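Local coordinates for protein tryparedoxin II (Crithidia fasciculata, PDB 1I5G) that probably carries reducing equivalents from trypanothione to partner proteins through thiol-disulfide exchange, as a thioredoxin-like oxidoreductase of trypanosomatids, at residues N12-A17 with A88-D93. The protein carries 1 engineered substitution. Numbering follows the deposited sequence.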
loop_
_atom_site.group_PDB
_atom_site.type_symbol
_atom_site.label_atom_id
_atom_site.label_comp_id
_atom_site.label_asym_id
_atom_site.label_seq_id
_atom_site.Cartn_x
_atom_site.Cartn_y
_atom_site.Cartn_z
ATOM N N ASN A 12 8.311 9.025 8.708
ATOM C CA ASN A 12 8.000 7.730 9.295
ATOM C C ASN A 12 6.645 7.257 8.821
ATOM O O ASN A 12 5.743 8.018 8.555
ATOM C CB ASN A 12 7.992 7.753 10.838
ATOM C CG ASN A 12 9.378 7.915 11.424
ATOM O OD1 ASN A 12 9.612 8.882 12.131
ATOM N ND2 ASN A 12 10.300 6.975 11.136
ATOM N N VAL A 13 6.499 5.954 8.731
ATOM C CA VAL A 13 5.241 5.288 8.440
ATOM C C VAL A 13 4.857 4.393 9.597
ATOM O O VAL A 13 5.659 4.098 10.499
ATOM C CB VAL A 13 5.277 4.557 7.093
ATOM C CG1 VAL A 13 5.545 5.534 5.963
ATOM C CG2 VAL A 13 6.350 3.514 7.102
ATOM N N LEU A 14 3.603 3.949 9.597
ATOM C CA LEU A 14 3.067 3.134 10.689
ATOM C C LEU A 14 3.250 1.657 10.461
ATOM O O LEU A 14 3.291 1.189 9.323
ATOM C CB LEU A 14 1.549 3.340 10.760
ATOM C CG LEU A 14 1.024 4.768 10.851
ATOM C CD1 LEU A 14 -0.469 4.721 11.094
ATOM C CD2 LEU A 14 1.682 5.651 11.900
ATOM N N LYS A 15 3.364 0.910 11.563
ATOM C CA LYS A 15 3.258 -0.544 11.588
ATOM C C LYS A 15 2.557 -0.865 12.905
ATOM O O LYS A 15 3.093 -0.589 13.984
ATOM C CB LYS A 15 4.613 -1.270 11.604
ATOM C CG LYS A 15 4.427 -2.761 11.499
ATOM C CD LYS A 15 5.767 -3.416 11.244
ATOM C CE LYS A 15 5.516 -4.914 11.141
ATOM N NZ LYS A 15 4.245 -5.333 10.486
ATOM N N GLY A 16 1.377 -1.462 12.864
ATOM C CA GLY A 16 0.658 -1.760 14.098
ATOM C C GLY A 16 0.360 -0.477 14.848
ATOM O O GLY A 16 -0.251 0.446 14.317
ATOM N N ALA A 17 0.808 -0.452 16.101
ATOM C CA ALA A 17 0.647 0.695 16.990
ATOM C C ALA A 17 1.818 1.655 16.966
ATOM O O ALA A 17 1.730 2.665 17.636
ATOM C CB ALA A 17 0.330 0.227 18.430
ATOM N N ALA A 88 1.307 1.794 6.932
ATOM C CA ALA A 88 0.402 2.821 6.467
ATOM C C ALA A 88 1.085 4.159 6.452
ATOM O O ALA A 88 1.912 4.509 7.287
ATOM C CB ALA A 88 -0.853 2.904 7.328
ATOM N N LEU A 89 0.712 4.968 5.474
ATOM C CA LEU A 89 1.019 6.407 5.490
ATOM C C LEU A 89 0.161 6.976 6.632
ATOM O O LEU A 89 -1.046 6.722 6.653
ATOM C CB LEU A 89 0.649 7.059 4.143
ATOM C CG LEU A 89 0.979 8.560 4.117
ATOM C CD1 LEU A 89 2.476 8.763 4.040
ATOM C CD2 LEU A 89 0.313 9.174 2.878
ATOM N N PRO A 90 0.718 7.707 7.596
ATOM C CA PRO A 90 -0.083 8.211 8.712
ATOM C C PRO A 90 -1.283 9.027 8.250
ATOM O O PRO A 90 -1.172 9.841 7.325
ATOM C CB PRO A 90 0.939 9.040 9.487
ATOM C CG PRO A 90 2.223 8.320 9.252
ATOM C CD PRO A 90 2.135 8.084 7.757
ATOM N N PHE A 91 -2.435 8.833 8.886
ATOM C CA PHE A 91 -3.634 9.535 8.488
ATOM C C PHE A 91 -3.496 11.040 8.476
ATOM O O PHE A 91 -4.025 11.712 7.570
ATOM C CB PHE A 91 -4.833 9.126 9.338
ATOM C CG PHE A 91 -6.136 9.708 8.851
ATOM C CD1 PHE A 91 -6.850 9.180 7.790
ATOM C CD2 PHE A 91 -6.649 10.831 9.479
ATOM C CE1 PHE A 91 -8.017 9.737 7.387
ATOM C CE2 PHE A 91 -7.849 11.414 9.071
ATOM C CZ PHE A 91 -8.473 10.836 8.026
ATOM N N GLU A 92 -2.820 11.625 9.460
ATOM C CA GLU A 92 -2.762 13.087 9.512
ATOM C C GLU A 92 -2.035 13.689 8.334
ATOM O O GLU A 92 -2.180 14.880 8.058
ATOM C CB GLU A 92 -2.227 13.580 10.862
ATOM C CG GLU A 92 -3.139 13.209 12.027
ATOM C CD GLU A 92 -4.478 13.898 11.992
ATOM O OE1 GLU A 92 -4.469 15.144 12.160
ATOM O OE2 GLU A 92 -5.482 13.189 11.818
ATOM N N ASP A 93 -1.255 12.892 7.602
ATOM C CA ASP A 93 -0.608 13.347 6.368
ATOM C C ASP A 93 -1.594 13.248 5.208
ATOM O O ASP A 93 -1.486 12.443 4.280
ATOM C CB ASP A 93 0.633 12.511 6.048
ATOM C CG ASP A 93 1.402 13.030 4.838
ATOM O OD1 ASP A 93 1.056 14.078 4.245
ATOM O OD2 ASP A 93 2.394 12.359 4.466
#
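With chi1 at -53°, L14 sets CG opposite its own carbonyl carbon and beside the backbone N, and an extended chi2 (-173°) spreads the two methyls over A88 and P90. CD1 meets the methyl of A88, 4.2 Å from its CB, while CD2 rests 3.8 Å from CG of P90, the two side chains crossing at a slant. Behind them the backbones form one antiparallel hydrogen-bonded pair. L14 N gives a nearly straight bond (176°) to A88 O at 2.9 Å, and the return bond from A88 N to L14 O is longer, 3.2 Å. V13 CB also lies 3.4 Å from A88 O. Beyond the bridge, P90 brings its CG to 3.6 Å from N12 O and begins a type I turn closed by D93 N on P90 O. Cutting L14 back to an alanine removes both methyls, which is likely to leave a gap where they met A88 and P90 and to take one apolar neighbour from each. Strand 12-15 lies between strands 18-22 and 87-88, antiparallel to both, at one side of the thioredoxin-like sheet; F77 and Y81 of helix 74-81 pack on L14 and A88, and D93 caps helix 94-103.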